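PDB 5W2F: eukaryotic translation initiation factor 2D from Homo sapiens, which delivers tRNA to the P-site of the eukaryotic ribosome without needing GTP, the piece described here being its C-terminal part. Local coordinates for residues I113-A118 with Q194-A199. Sequence-based numbering, arbitrary orientation. Where two conformers were deposited one is given.
Sequences IDITLA and QGLEKA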
# COMPACT_ATOMS: atom_id res chain seq x y z
N ILE A 113 8.73 -2.16 -6.35
CA ILE A 113 9.73 -1.50 -7.21
C ILE A 113 10.13 -2.52 -8.27
O ILE A 113 10.42 -3.68 -7.93
CB ILE A 113 10.94 -1.05 -6.42
CG1 ILE A 113 10.54 0.07 -5.47
CG2 ILE A 113 12.05 -0.59 -7.36
CD1 ILE A 113 11.59 0.43 -4.44
N ASP A 114 10.09 -2.11 -9.53
CA ASP A 114 10.48 -2.98 -10.64
C ASP A 114 11.79 -2.48 -11.22
O ASP A 114 11.89 -1.32 -11.63
CB ASP A 114 9.42 -3.00 -11.76
CG ASP A 114 8.05 -3.36 -11.28
OD1 ASP A 114 7.90 -4.37 -10.57
OD2 ASP A 114 7.10 -2.61 -11.61
N ILE A 115 12.75 -3.38 -11.30
CA ILE A 115 14.06 -3.14 -11.90
C ILE A 115 14.20 -4.07 -13.09
O ILE A 115 14.14 -5.28 -12.91
CB ILE A 115 15.21 -3.42 -10.93
CG1 ILE A 115 15.06 -2.64 -9.63
CG2 ILE A 115 16.55 -3.14 -11.59
CD1 ILE A 115 15.78 -3.29 -8.49
N THR A 116 14.35 -3.50 -14.28
CA THR A 116 14.35 -4.28 -15.48
C THR A 116 15.51 -3.90 -16.40
O THR A 116 15.79 -2.71 -16.58
CB THR A 116 13.00 -4.04 -16.15
OG1 THR A 116 11.94 -4.30 -15.18
CG2 THR A 116 12.85 -4.89 -17.37
N LEU A 117 16.13 -4.90 -17.00
CA LEU A 117 17.12 -4.71 -18.04
C LEU A 117 16.39 -4.67 -19.36
O LEU A 117 15.48 -5.46 -19.59
CB LEU A 117 18.14 -5.86 -18.01
CG LEU A 117 19.02 -5.82 -16.78
CD1 LEU A 117 19.74 -7.15 -16.59
CD2 LEU A 117 20.01 -4.67 -16.85
N ALA A 118 16.81 -3.76 -20.22
CA ALA A 118 16.19 -3.58 -21.52
C ALA A 118 17.23 -3.19 -22.55
O ALA A 118 18.36 -2.83 -22.20
CB ALA A 118 15.11 -2.51 -21.46
N GLN A 194 11.21 -6.29 -7.39
CA GLN A 194 11.26 -7.26 -8.50
C GLN A 194 12.39 -6.93 -9.43
O GLN A 194 12.60 -5.77 -9.76
CB GLN A 194 9.92 -7.28 -9.28
CG GLN A 194 8.81 -7.86 -8.41
CD GLN A 194 7.48 -8.02 -9.13
OE1 GLN A 194 6.77 -8.98 -8.87
NE2 GLN A 194 7.14 -7.09 -10.03
N GLY A 195 13.10 -7.95 -9.84
CA GLY A 195 14.16 -7.85 -10.84
C GLY A 195 15.57 -8.05 -10.32
O GLY A 195 16.51 -8.22 -11.13
N LEU A 196 15.76 -8.08 -9.00
CA LEU A 196 17.11 -8.24 -8.48
C LEU A 196 17.69 -9.59 -8.83
O LEU A 196 18.93 -9.75 -8.89
CB LEU A 196 17.17 -8.03 -6.97
CG LEU A 196 16.85 -6.62 -6.51
CD1 LEU A 196 16.71 -6.59 -5.00
CD2 LEU A 196 17.93 -5.65 -7.00
N GLU A 197 16.81 -10.57 -9.05
CA GLU A 197 17.23 -11.90 -9.48
C GLU A 197 17.90 -11.94 -10.87
O GLU A 197 18.50 -12.96 -11.23
CB GLU A 197 16.04 -12.86 -9.48
CG GLU A 197 14.98 -12.64 -10.57
CD GLU A 197 14.01 -11.47 -10.32
OE1 GLU A 197 14.06 -10.79 -9.27
OE2 GLU A 197 13.15 -11.27 -11.19
N LYS A 198 17.81 -10.84 -11.62
CA LYS A 198 18.42 -10.76 -12.94
C LYS A 198 19.77 -10.07 -12.88
O LYS A 198 20.37 -9.83 -13.93
CB LYS A 198 17.52 -10.02 -13.95
CG LYS A 198 16.05 -10.33 -13.96
CD LYS A 198 15.75 -11.72 -14.43
CE LYS A 198 14.24 -11.93 -14.48
NZ LYS A 198 13.88 -13.33 -14.77
N ALA A 199 20.26 -9.73 -11.69
CA ALA A 199 21.56 -9.08 -11.58
C ALA A 199 22.70 -9.96 -12.05
O ALA A 199 22.62 -11.19 -11.99
CB ALA A 199 21.85 -8.66 -10.14
O HOH W 1 16.25 -6.89 -13.62
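The carboxylate of Asp114 and the amide of Gln194 lie side by side on one face of the sheet, their planes turned 35° apart. NE2 of Gln194 reaches OD1 of Asp114 at 2.9 Å, nearly along the C-O axis and close to the amide's own plane, although the N-H...O angle is only 146°. Both side chains start beside their backbone N, and the extended chain of Gln194 carries its amide out level with the shorter acid. The backbones also pair in parallel: Gln194 N donates to Ile113 O and Ile115 N to Gln194 O, each at 2.8 Å.

Past this bridge the segment 194-199 turns away at Gly195, whose positive phi (110°) and the nearness of Ile115 O leave no room for a CB. Its CA sits 3.3 Å from Ile115 O in a CA-H...O contact, and a water joins that oxygen to Gly195 O. On the other face, CD1 of Ile115 meets CD2 of Leu196 at 3.5 Å, where helix 175-185 covers them, Leu178 touching Ile115 and Leu183 touching Leu196. The short strand 193-194 thus ends the mixed sheet of the SUI1 domain, an eIF1-like alpha/beta fold, as a parallel edge strand.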